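Pyrrolidone-carboxylate peptidase (Pyrococcus furiosus, PDB 1X10) removes the N-terminal pyroglutamyl (5-oxoproline) group from peptides as a cysteine peptidase of family C15, generally sparing those with proline in second place. Local coordinates at residues L4-E9 with R39-V44; I63-G68 with G163-P168; S77-A82 with Y144-S149; V83-A88 with A137-S142. The protein carries 3 engineered substitutions. One frame throughout, in Å; residues are numbered along the deposited sequence.

Contact 1 (L4-E9 with R39-V44)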
loop_
_atom_site.group_PDB
_atom_site.type_symbol
_atom_site.label_atom_id
_atom_site.label_comp_id
_atom_site.label_asym_id
_atom_site.label_seq_id
_atom_site.Cartn_x
_atom_site.Cartn_y
_atom_site.Cartn_z
ATOM N N LEU A 4 22.165 3.298 26.618
ATOM C CA LEU A 4 22.874 3.033 25.378
ATOM C C LEU A 4 21.866 3.068 24.241
ATOM O O LEU A 4 20.846 2.374 24.276
ATOM C CB LEU A 4 23.550 1.656 25.391
ATOM C CG LEU A 4 24.066 1.192 24.016
ATOM C CD1 LEU A 4 25.171 2.118 23.540
ATOM C CD2 LEU A 4 24.581 -0.247 24.093
ATOM N N VAL A 5 22.145 3.897 23.249
ATOM C CA VAL A 5 21.300 3.998 22.074
ATOM C C VAL A 5 22.186 3.589 20.909
ATOM O O VAL A 5 23.322 4.060 20.801
ATOM C CB VAL A 5 20.816 5.449 21.823
ATOM C CG1 VAL A 5 20.008 5.512 20.536
ATOM C CG2 VAL A 5 19.976 5.931 22.989
ATOM N N THR A 6 21.694 2.693 20.059
ATOM C CA THR A 6 22.475 2.296 18.898
ATOM C C THR A 6 21.694 2.570 17.624
ATOM O O THR A 6 20.463 2.650 17.631
ATOM C CB THR A 6 22.858 0.787 18.910
ATOM O OG1 THR A 6 21.676 -0.019 18.780
ATOM C CG2 THR A 6 23.588 0.428 20.202
ATOM N N GLY A 7 22.440 2.735 16.538
ATOM C CA GLY A 7 21.862 2.954 15.231
ATOM C C GLY A 7 22.648 2.063 14.283
ATOM O O GLY A 7 23.584 1.377 14.708
ATOM N N PHE A 8 22.281 2.057 13.008
ATOM C CA PHE A 8 22.974 1.231 12.025
ATOM C C PHE A 8 23.577 2.058 10.898
ATOM O O PHE A 8 23.124 3.163 10.608
ATOM C CB PHE A 8 22.019 0.204 11.406
ATOM C CG PHE A 8 21.745 -0.994 12.274
ATOM C CD1 PHE A 8 20.505 -1.156 12.886
ATOM C CD2 PHE A 8 22.706 -1.991 12.432
ATOM C CE1 PHE A 8 20.221 -2.302 13.639
ATOM C CE2 PHE A 8 22.436 -3.140 13.182
ATOM C CZ PHE A 8 21.188 -3.296 13.787
ATOM N N GLU A 9 24.607 1.507 10.269
ATOM C CA GLU A 9 25.268 2.153 9.143
ATOM C C GLU A 9 24.363 1.967 7.921
ATOM O O GLU A 9 23.378 1.227 7.975
ATOM C CB GLU A 9 26.620 1.480 8.882
ATOM C CG GLU A 9 26.487 -0.012 8.570
ATOM C CD GLU A 9 27.823 -0.696 8.309
ATOM O OE1 GLU A 9 28.873 -0.050 8.507
ATOM O OE2 GLU A 9 27.817 -1.885 7.913
ATOM N N ARG A 39 26.041 4.673 19.893
ATOM C CA ARG A 39 26.991 3.900 19.099
ATOM C C ARG A 39 26.370 3.379 17.810
ATOM O O ARG A 39 25.194 3.031 17.773
ATOM C CB ARG A 39 27.519 2.728 19.926
ATOM C CG ARG A 39 28.260 3.142 21.197
ATOM C CD ARG A 39 29.636 3.712 20.878
ATOM N NE ARG A 39 30.450 3.861 22.083
ATOM C CZ ARG A 39 30.392 4.896 22.911
ATOM N NH1 ARG A 39 29.559 5.903 22.673
ATOM N NH2 ARG A 39 31.160 4.916 23.995
ATOM N N VAL A 40 27.177 3.314 16.756
ATOM C CA VAL A 40 26.705 2.831 15.465
ATOM C C VAL A 40 27.145 1.383 15.258
ATOM O O VAL A 40 28.290 1.027 15.536
ATOM C CB VAL A 40 27.261 3.700 14.313
ATOM C CG1 VAL A 40 26.687 3.236 12.977
ATOM C CG2 VAL A 40 26.921 5.163 14.557
ATOM N N LEU A 41 26.228 0.554 14.772
ATOM C CA LEU A 41 26.522 -0.857 14.531
ATOM C C LEU A 41 26.591 -1.167 13.043
ATOM O O LEU A 41 25.901 -0.543 12.237
ATOM C CB LEU A 41 25.440 -1.731 15.162
ATOM C CG LEU A 41 25.266 -1.591 16.673
ATOM C CD1 LEU A 41 24.069 -2.432 17.131
ATOM C CD2 LEU A 41 26.543 -2.041 17.371
ATOM N N PRO A 42 27.435 -2.135 12.657
ATOM C CA PRO A 42 27.544 -2.491 11.242
ATOM C C PRO A 42 26.353 -3.371 10.867
ATOM O O PRO A 42 25.818 -4.079 11.718
ATOM C CB PRO A 42 28.862 -3.259 11.188
ATOM C CG PRO A 42 28.855 -3.989 12.509
ATOM C CD PRO A 42 28.396 -2.902 13.473
ATOM N N VAL A 43 25.920 -3.306 9.613
ATOM C CA VAL A 43 24.807 -4.135 9.166
ATOM C C VAL A 43 25.466 -5.394 8.605
ATOM O O VAL A 43 25.454 -5.654 7.400
ATOM C CB VAL A 43 23.972 -3.421 8.077
ATOM C CG1 VAL A 43 22.810 -4.309 7.638
ATOM C CG2 VAL A 43 23.421 -2.103 8.631
ATOM N N VAL A 44 26.044 -6.169 9.517
ATOM C CA VAL A 44 26.769 -7.385 9.173
ATOM C C VAL A 44 26.577 -8.432 10.262
ATOM O O VAL A 44 26.872 -8.176 11.423
ATOM C CB VAL A 44 28.281 -7.088 9.064
ATOM C CG1 VAL A 44 29.044 -8.368 8.708
ATOM C CG2 VAL A 44 28.526 -5.982 8.037
#
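Phe8 and Leu41 pair across two parallel strands and point to the same side of the sheet, where their side chains run obliquely past each other and ring atom CE2 of Phe8 comes 3.9 Å from CB of Leu41. The carbonyl oxygen of Pro42 lies in the plane of the Phe8 ring, at its edge, 3.8 Å from CE2, while the Val43 side chain crosses that of Phe8 at about a right angle, and its CG2 lies 3.9 Å from CD2 of the ring. Two residues before Phe8, OG1 of Thr6 lies 3.8 Å from CD1 of Leu41; this hydroxyl makes its hydrogen bond with His66. Past the strand ends the contact turns polar. Glu9 has CG between its backbone N and carbonyl carbon (chi1 59°) and is extended from there, which carries the carboxylate over Pro42 to Val43; OE2 accepts the N-H of Val43 at 2.9 Å, from above the carboxylate plane. That bond ties the residue after strand 2-8 to the inverse gamma turn centred on Val43. Strand 2-8 continues the parallel pairing into strand 63-69 on its other edge. Helix 141-156 covers Phe8 and Leu41 through Val145, helix 47-59 packs on Leu4 and Leu41, and helix 189-206 meets Val5.

Contact 2 (I63-G68 with G163-P168)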
loop_
_atom_site.group_PDB
_atom_site.type_symbol
_atom_site.label_atom_id
_atom_site.label_comp_id
_atom_site.label_asym_id
_atom_site.label_seq_id
_atom_site.Cartn_x
_atom_site.Cartn_y
_atom_site.Cartn_z
ATOM N N ILE A 63 19.702 0.803 30.506
ATOM C CA ILE A 63 18.693 0.797 29.452
ATOM C C ILE A 63 19.356 0.772 28.080
ATOM O O ILE A 63 20.303 1.520 27.824
ATOM C CB ILE A 63 17.813 2.068 29.519
ATOM C CG1 ILE A 63 17.091 2.135 30.869
ATOM C CG2 ILE A 63 16.821 2.079 28.351
ATOM C CD1 ILE A 63 16.350 3.445 31.105
ATOM N N ALA A 64 18.850 -0.086 27.200
ATOM C CA ALA A 64 19.381 -0.191 25.851
ATOM C C ALA A 64 18.241 -0.013 24.861
ATOM O O ALA A 64 17.251 -0.755 24.890
ATOM C CB ALA A 64 20.047 -1.550 25.636
ATOM N N ILE A 65 18.374 0.987 24.001
ATOM C CA ILE A 65 17.370 1.247 22.982
ATOM C C ILE A 65 18.078 1.200 21.638
ATOM O O ILE A 65 18.872 2.080 21.306
ATOM C CB ILE A 65 16.699 2.612 23.187
ATOM C CG1 ILE A 65 15.909 2.597 24.501
ATOM C CG2 ILE A 65 15.762 2.910 22.010
ATOM C CD1 ILE A 65 15.251 3.918 24.852
ATOM N N HIS A 66 17.796 0.142 20.886
ATOM C CA HIS A 66 18.397 -0.084 19.582
ATOM C C HIS A 66 17.450 0.457 18.518
ATOM O O HIS A 66 16.258 0.147 18.518
ATOM C CB HIS A 66 18.656 -1.583 19.410
ATOM C CG HIS A 66 19.475 -2.170 20.522
ATOM N ND1 HIS A 66 20.812 -1.880 20.692
ATOM C CD2 HIS A 66 19.128 -2.962 21.566
ATOM C CE1 HIS A 66 21.252 -2.465 21.793
ATOM N NE2 HIS A 66 20.250 -3.127 22.343
ATOM N N VAL A 67 17.991 1.274 17.620
ATOM C CA VAL A 67 17.195 1.906 16.578
ATOM C C VAL A 67 17.608 1.444 15.184
ATOM O O VAL A 67 18.786 1.215 14.912
ATOM C CB VAL A 67 17.332 3.443 16.667
ATOM C CG1 VAL A 67 16.268 4.123 15.820
ATOM C CG2 VAL A 67 17.226 3.891 18.130
ATOM N N GLY A 68 16.623 1.307 14.307
ATOM C CA GLY A 68 16.901 0.876 12.953
ATOM C C GLY A 68 15.964 1.507 11.943
ATOM O O GLY A 68 14.922 2.065 12.301
ATOM N N GLY A 163 15.095 -2.832 24.193
ATOM C CA GLY A 163 14.058 -2.846 23.187
ATOM C C GLY A 163 14.547 -2.280 21.877
ATOM O O GLY A 163 15.691 -1.825 21.776
ATOM N N PHE A 164 13.667 -2.298 20.881
ATOM C CA PHE A 164 14.004 -1.810 19.560
ATOM C C PHE A 164 12.948 -0.867 18.987
ATOM O O PHE A 164 11.743 -1.076 19.155
ATOM C CB PHE A 164 14.195 -3.000 18.614
ATOM C CG PHE A 164 14.983 -2.668 17.394
ATOM C CD1 PHE A 164 14.423 -1.914 16.369
ATOM C CD2 PHE A 164 16.318 -3.034 17.299
ATOM C CE1 PHE A 164 15.186 -1.528 15.273
ATOM C CE2 PHE A 164 17.087 -2.649 16.206
ATOM C CZ PHE A 164 16.522 -1.897 15.195
ATOM N N ILE A 165 13.414 0.169 18.303
ATOM C CA ILE A 165 12.532 1.146 17.678
ATOM C C ILE A 165 12.917 1.312 16.216
ATOM O O ILE A 165 14.081 1.541 15.897
ATOM C CB ILE A 165 12.641 2.521 18.369
ATOM C CG1 ILE A 165 12.098 2.423 19.795
ATOM C CG2 ILE A 165 11.877 3.580 17.568
ATOM C CD1 ILE A 165 12.246 3.711 20.592
ATOM N N HIS A 166 11.942 1.171 15.325
ATOM C CA HIS A 166 12.205 1.339 13.900
ATOM C C HIS A 166 11.668 2.692 13.450
ATOM O O HIS A 166 10.600 3.121 13.894
ATOM C CB HIS A 166 11.526 0.229 13.087
ATOM C CG HIS A 166 12.404 -0.955 12.820
ATOM N ND1 HIS A 166 12.157 -2.200 13.355
ATOM C CD2 HIS A 166 13.521 -1.086 12.063
ATOM C CE1 HIS A 166 13.079 -3.049 12.937
ATOM N NE2 HIS A 166 13.919 -2.398 12.151
ATOM N N VAL A 167 12.407 3.362 12.569
ATOM C CA VAL A 167 11.976 4.652 12.053
ATOM C C VAL A 167 11.795 4.548 10.543
ATOM O O VAL A 167 12.438 3.734 9.886
ATOM C CB VAL A 167 13.008 5.776 12.353
ATOM C CG1 VAL A 167 13.304 5.824 13.854
ATOM C CG2 VAL A 167 14.289 5.560 11.546
ATOM N N PRO A 168 10.895 5.364 9.979
ATOM C CA PRO A 168 10.656 5.341 8.535
ATOM C C PRO A 168 11.825 6.011 7.821
ATOM O O PRO A 168 12.747 6.524 8.460
ATOM C CB PRO A 168 9.378 6.172 8.379
ATOM C CG PRO A 168 8.712 6.082 9.729
ATOM C CD PRO A 168 9.880 6.179 10.670
#
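Strands 63-68 and 163-167 run parallel, their short axes 27° apart, and five backbone hydrogen bonds join them from Ala64 O with Gly163 N to Gly68 O with Val167 N. Phe164 dominates the side bearing His66. Its CG is anti to its own backbone nitrogen (chi1 -160°), which lays the ring across the neighbouring strand, from His66 toward Gly68, and the carbonyl oxygen of His66 sits over the ring centre, 3.2 Å above the plane. That oxygen also accepts the N-H of Ile165, so one carbonyl serves the strand pairing and lies against an aromatic face. Farther along, CZ and CE1 of Phe164 pack closely on the backbone of Gly68, CZ 3.3 Å from its N. CE1 of Phe164 in turn lies over the centre of the His166 imidazole, 3.4 Å above its plane. CB of His66 rests 3.5 Å from CD2 of Phe164, and its imidazole is held at both nitrogens, ND1 by Thr6 and NE2 by Ser149. The reverse side is aliphatic: CG2 of Ile65 meets CD1 of Ile165, both isoleucines packing on helix 189-206, and Val67 CG1 lies 3.9 Å from Val167 CG1. His166 belongs to the active site; ND1 bonds to Glu79 and NE2 to the engineered Ser142 in the place of the natural cysteine. A strand inside the mixed sheet, parallel to 63-69 and antiparallel to 76-83, thus delivers the histidine of the Cys-His-Glu catalytic triad expected of a C15 pyroglutamyl peptidase with its alpha/beta fold.

Contact 3 (S77-A82 with Y144-S149)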
loop_
_atom_site.group_PDB
_atom_site.type_symbol
_atom_site.label_atom_id
_atom_site.label_comp_id
_atom_site.label_asym_id
_atom_site.label_seq_id
_atom_site.Cartn_x
_atom_site.Cartn_y
_atom_site.Cartn_z
ATOM N N SER A 77 7.737 2.826 14.950
ATOM C CA SER A 77 7.235 1.549 15.418
ATOM C C SER A 77 8.110 1.017 16.539
ATOM O O SER A 77 9.339 1.032 16.452
ATOM C CB SER A 77 7.138 0.529 14.271
ATOM O OG SER A 77 8.359 0.393 13.570
ATOM N N ILE A 78 7.454 0.563 17.597
ATOM C CA ILE A 78 8.129 0.022 18.770
ATOM C C ILE A 78 7.947 -1.492 18.738
ATOM O O ILE A 78 6.819 -1.989 18.761
ATOM C CB ILE A 78 7.514 0.613 20.048
ATOM C CG1 ILE A 78 7.533 2.147 19.953
ATOM C CG2 ILE A 78 8.298 0.147 21.268
ATOM C CD1 ILE A 78 6.540 2.851 20.883
ATOM N N GLU A 79 9.062 -2.215 18.669
ATOM C CA GLU A 79 9.042 -3.671 18.585
ATOM C C GLU A 79 8.650 -4.371 19.884
ATOM O O GLU A 79 9.231 -4.145 20.945
ATOM C CB GLU A 79 10.405 -4.182 18.103
ATOM C CG GLU A 79 10.855 -3.585 16.768
ATOM C CD GLU A 79 9.910 -3.920 15.620
ATOM O OE1 GLU A 79 10.004 -3.263 14.555
ATOM O OE2 GLU A 79 9.078 -4.843 15.772
ATOM N N ARG A 80 7.655 -5.236 19.775
ATOM C CA ARG A 80 7.158 -5.979 20.919
ATOM C C ARG A 80 7.967 -7.234 21.206
ATOM O O ARG A 80 8.155 -7.611 22.366
ATOM C CB ARG A 80 5.704 -6.379 20.667
ATOM C CG ARG A 80 5.040 -7.148 21.798
ATOM C CD ARG A 80 3.573 -7.397 21.464
ATOM N NE ARG A 80 2.704 -6.866 22.508
ATOM C CZ ARG A 80 1.662 -6.078 22.289
ATOM N NH1 ARG A 80 1.341 -5.717 21.056
ATOM N NH2 ARG A 80 0.940 -5.650 23.311
ATOM N N ILE A 81 8.472 -7.861 20.150
ATOM C CA ILE A 81 9.184 -9.120 20.317
ATOM C C ILE A 81 10.390 -9.364 19.404
ATOM O O ILE A 81 10.406 -8.962 18.234
ATOM C CB ILE A 81 8.172 -10.273 20.131
ATOM C CG1 ILE A 81 8.801 -11.623 20.476
ATOM C CG2 ILE A 81 7.672 -10.280 18.695
ATOM C CD1 ILE A 81 7.804 -12.774 20.374
ATOM N N ALA A 82 11.394 -10.030 19.966
ATOM C CA ALA A 82 12.615 -10.401 19.252
ATOM C C ALA A 82 12.562 -11.923 19.085
ATOM O O ALA A 82 12.292 -12.648 20.042
ATOM C CB ALA A 82 13.853 -10.002 20.063
ATOM N N TYR A 144 18.130 -9.242 14.902
ATOM C CA TYR A 144 19.357 -9.890 15.355
ATOM C C TYR A 144 19.893 -9.169 16.598
ATOM O O TYR A 144 20.126 -9.789 17.638
ATOM C CB TYR A 144 20.377 -9.842 14.212
ATOM C CG TYR A 144 21.733 -10.467 14.463
ATOM C CD1 TYR A 144 21.897 -11.854 14.514
ATOM C CD2 TYR A 144 22.873 -9.667 14.553
ATOM C CE1 TYR A 144 23.175 -12.427 14.634
ATOM C CE2 TYR A 144 24.141 -10.224 14.672
ATOM C CZ TYR A 144 24.286 -11.600 14.708
ATOM O OH TYR A 144 25.551 -12.131 14.780
ATOM N N VAL A 145 20.073 -7.856 16.497
ATOM C CA VAL A 145 20.573 -7.087 17.631
ATOM C C VAL A 145 19.541 -7.013 18.758
ATOM O O VAL A 145 19.895 -7.081 19.936
ATOM C CB VAL A 145 20.977 -5.656 17.208
ATOM C CG1 VAL A 145 22.171 -5.714 16.265
ATOM C CG2 VAL A 145 19.811 -4.964 16.537
ATOM N N MET A 146 18.266 -6.883 18.403
ATOM C CA MET A 146 17.222 -6.823 19.421
ATOM C C MET A 146 17.241 -8.088 20.278
ATOM O O MET A 146 17.158 -8.019 21.507
ATOM C CB MET A 146 15.843 -6.668 18.771
ATOM C CG MET A 146 14.709 -6.508 19.785
ATOM S SD MET A 146 13.070 -6.515 19.017
ATOM C CE MET A 146 12.031 -6.366 20.496
ATOM N N TYR A 147 17.359 -9.243 19.626
ATOM C CA TYR A 147 17.378 -10.517 20.330
ATOM C C TYR A 147 18.617 -10.667 21.214
ATOM O O TYR A 147 18.514 -11.052 22.380
ATOM C CB TYR A 147 17.315 -11.686 19.332
ATOM C CG TYR A 147 17.214 -13.035 20.011
ATOM C CD1 TYR A 147 15.974 -13.570 20.366
ATOM C CD2 TYR A 147 18.365 -13.734 20.385
ATOM C CE1 TYR A 147 15.879 -14.756 21.078
ATOM C CE2 TYR A 147 18.281 -14.924 21.107
ATOM C CZ TYR A 147 17.036 -15.429 21.453
ATOM O OH TYR A 147 16.949 -16.581 22.202
ATOM N N LEU A 148 19.785 -10.377 20.653
ATOM C CA LEU A 148 21.035 -10.491 21.396
ATOM C C LEU A 148 21.041 -9.578 22.618
ATOM O O LEU A 148 21.543 -9.949 23.679
ATOM C CB LEU A 148 22.225 -10.161 20.484
ATOM C CG LEU A 148 22.538 -11.232 19.431
ATOM C CD1 LEU A 148 23.501 -10.682 18.371
ATOM C CD2 LEU A 148 23.135 -12.448 20.130
ATOM N N SER A 149 20.472 -8.388 22.480
ATOM C CA SER A 149 20.435 -7.457 23.604
ATOM C C SER A 149 19.544 -8.013 24.712
ATOM O O SER A 149 19.922 -8.019 25.893
ATOM C CB SER A 149 19.921 -6.087 23.142
ATOM O OG SER A 149 20.023 -5.125 24.179
#
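Met146 leaves its helix with CG anti to the backbone N (chi1 -176°) and stays extended through chi2 and chi3, a straight chain that carries CE into the bend between Glu79 and Ala82. There the methyl group lies 3.6 Å from both CB and the carbonyl oxygen of Glu79, and equally close to the carbonyl carbon of Ile81. The sulfur packs against the same Glu79 CB at 3.7 Å. Glu79 sets off toward the helix, but with CG anti to its carbonyl carbon and a second bend at chi2 (-62°) its carboxylate turns away from Met146. In this alpha/beta fold, helix 141-156 meets strand 76-83 where the strand is interrupted at Arg80. The carboxylate of Glu79, an active-site residue, is gripped by several partners: OE1 by Arg73 in a salt bridge and by His166, OE2 by Ser134. Ala82 points toward the helix, and its CB fits between neighbouring residues, 3.6 Å from Met146 CG and as near to Tyr147 CA. The carbonyl of Ala82 lies at the edge of the Tyr147 ring, its oxygen 3.8 Å from CD1, while the phenol OH bonds to the carbonyl of Pro108. The Arg80 side chain starts away from the helix, and its NH2 forms salt bridges with Asp87 and Asp100 of the second subunit.

Contact 4 (V83-A88 with A137-S142). Engineered in segment 137-142: Ser142 (natural residue Cys).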
loop_
_atom_site.group_PDB
_atom_site.type_symbol
_atom_site.label_atom_id
_atom_site.label_comp_id
_atom_site.label_asym_id
_atom_site.label_seq_id
_atom_site.Cartn_x
_atom_site.Cartn_y
_atom_site.Cartn_z
ATOM N N VAL A 83 12.829 -12.400 17.875
ATOM C CA VAL A 83 12.763 -13.829 17.591
ATOM C C VAL A 83 14.126 -14.479 17.344
ATOM O O VAL A 83 14.983 -13.920 16.662
ATOM C CB VAL A 83 11.859 -14.073 16.385
ATOM C CG1 VAL A 83 10.432 -13.612 16.703
ATOM C CG2 VAL A 83 12.376 -13.294 15.216
ATOM N N ASN A 84 14.309 -15.677 17.889
ATOM C CA ASN A 84 15.575 -16.389 17.757
ATOM C C ASN A 84 15.736 -17.032 16.384
ATOM O O ASN A 84 15.777 -18.257 16.262
ATOM C CB ASN A 84 15.680 -17.452 18.852
ATOM C CG ASN A 84 17.081 -18.020 18.987
ATOM O OD1 ASN A 84 18.026 -17.551 18.339
ATOM N ND2 ASN A 84 17.228 -19.029 19.838
ATOM N N ALA A 85 15.832 -16.202 15.352
ATOM C CA ALA A 85 15.982 -16.715 13.999
ATOM C C ALA A 85 16.546 -15.682 13.043
ATOM O O ALA A 85 16.356 -14.473 13.216
ATOM C CB ALA A 85 14.632 -17.216 13.472
ATOM N N ILE A 86 17.254 -16.175 12.035
ATOM C CA ILE A 86 17.824 -15.330 11.003
ATOM C C ILE A 86 17.345 -15.868 9.660
ATOM O O ILE A 86 17.531 -17.048 9.354
ATOM C CB ILE A 86 19.364 -15.371 11.006
ATOM C CG1 ILE A 86 19.900 -14.910 12.360
ATOM C CG2 ILE A 86 19.905 -14.482 9.891
ATOM C CD1 ILE A 86 21.380 -15.108 12.520
ATOM N N ASP A 87 16.705 -15.010 8.876
ATOM C CA ASP A 87 16.231 -15.386 7.553
ATOM C C ASP A 87 16.233 -14.089 6.761
ATOM O O ASP A 87 15.205 -13.430 6.614
ATOM C CB ASP A 87 14.818 -15.972 7.604
ATOM C CG ASP A 87 14.518 -16.864 6.403
ATOM O OD1 ASP A 87 13.331 -17.160 6.137
ATOM O OD2 ASP A 87 15.489 -17.279 5.725
ATOM N N ALA A 88 17.411 -13.729 6.267
ATOM C CA ALA A 88 17.604 -12.493 5.517
ATOM C C ALA A 88 16.970 -12.480 4.130
ATOM O O ALA A 88 17.208 -13.380 3.326
ATOM C CB ALA A 88 19.092 -12.203 5.404
ATOM N N ALA A 137 10.074 -7.513 14.115
ATOM C CA ALA A 137 11.144 -6.587 13.754
ATOM C C ALA A 137 11.888 -7.136 12.541
ATOM O O ALA A 137 12.995 -6.691 12.213
ATOM C CB ALA A 137 12.104 -6.422 14.930
ATOM N N GLY A 138 11.265 -8.100 11.871
ATOM C CA GLY A 138 11.889 -8.722 10.718
ATOM C C GLY A 138 12.828 -9.808 11.218
ATOM O O GLY A 138 12.850 -10.101 12.417
ATOM N N LEU A 139 13.600 -10.409 10.314
ATOM C CA LEU A 139 14.548 -11.461 10.685
ATOM C C LEU A 139 15.915 -11.141 10.082
ATOM O O LEU A 139 16.686 -12.039 9.718
ATOM C CB LEU A 139 14.054 -12.828 10.182
ATOM C CG LEU A 139 12.738 -13.320 10.796
ATOM C CD1 LEU A 139 12.318 -14.665 10.198
ATOM C CD2 LEU A 139 12.934 -13.453 12.284
ATOM N N TYR A 140 16.200 -9.844 9.996
ATOM C CA TYR A 140 17.446 -9.333 9.445
ATOM C C TYR A 140 18.300 -8.813 10.609
ATOM O O TYR A 140 18.248 -9.363 11.704
ATOM C CB TYR A 140 17.121 -8.229 8.429
ATOM C CG TYR A 140 18.266 -7.746 7.556
ATOM C CD1 TYR A 140 19.050 -8.641 6.826
ATOM C CD2 TYR A 140 18.520 -6.378 7.408
ATOM C CE1 TYR A 140 20.054 -8.187 5.966
ATOM C CE2 TYR A 140 19.524 -5.913 6.552
ATOM C CZ TYR A 140 20.284 -6.822 5.835
ATOM O OH TYR A 140 21.269 -6.365 4.989
ATOM N N LEU A 141 19.075 -7.753 10.403
ATOM C CA LEU A 141 19.927 -7.269 11.487
ATOM C C LEU A 141 19.251 -6.564 12.657
ATOM O O LEU A 141 19.750 -6.636 13.776
ATOM C CB LEU A 141 21.054 -6.405 10.922
ATOM C CG LEU A 141 22.184 -7.379 10.558
ATOM C CD1 LEU A 141 22.812 -7.023 9.248
ATOM C CD2 LEU A 141 23.196 -7.420 11.688
ATOM N N SER A 142 18.128 -5.895 12.423
ATOM C CA SER A 142 17.444 -5.222 13.525
ATOM C C SER A 142 17.006 -6.252 14.562
ATOM O O SER A 142 17.269 -6.088 15.751
ATOM C CB SER A 142 16.230 -4.447 13.014
ATOM O OG SER A 142 16.647 -3.351 12.213
HETATM O O HOH W 1 17.492 -11.869 13.088
#
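Ala85 and Tyr140 are joined through a water that donates to both carbonyl oxygens, 2.8 Å from Ala85 O and 3.0 Å from Tyr140 O, between two segments that share a single direct hydrogen bond. Tyr140 is the N-cap residue of helix 141-156, so the 83-88 loop lies against the turn that leads into the helix carrying the active-site position 142, a serine engineered in place of the natural cysteine. The direct bond runs from Asp87 N to Leu139 O, 3.1 Å long and nearly straight at 166°; the N-H arrives in the carbonyl plane, on a lone pair. Leu139 is the chief apolar group here. With CG anti to its carbonyl carbon (chi1 -64°), the side chain is directed at the opposite loop and its two methyls part: CD1 packs 3.8 Å from Asp87 CB, while CD2 lies 3.7 Å from Ala85 O, on the side of Val83. Asp87 turns its carboxylate away from Leu139, and OD1 forms salt bridges with Arg80 and Lys118 of the second subunit; Val83, Ala85 and Leu139 pack on that subunit too, which makes the contact part of the subunit interface. On the same loop Asn84 is the centre of an inverse gamma turn, closed by Ala85 N and Val83 O at 2.8 Å. Gly138, with a positive phi of 83°, makes the turn into Leu139. At the far end, the phenol OH of Tyr140 bonds to Pro91 O, and the methyl of Ala88 touches the edge of the ring, CB to CD1 3.8 Å, near the ring plane.

The active site is put together from three of the contacts. Contact 2 supplies His166, whose ND1 lies 2.7 Å from Glu79 OE1 of contact 3 and whose NE2 lies 2.9 Å from OG of the engineered Ser142 in contact 4. Contact 1 borders the site, the Phe8 side chain about 4 Å from that of Ser142 at the nearest atoms. The sheet joins it to contact 2 through Thr6 O and Val67 N, 2.8 Å apart; separately, the Thr6 OG1 side chain bonds to His66 ND1, and His66 NE2 reaches Ser149 OG of contact 3 at 2.7 Å. Contacts 3 and 4 both use helix 141-156 and reach the second subunit, their centres 9 Å apart. Phe8 CZ packs 3.5 Å from Val145 CG2, bringing contact 1 against the same helix.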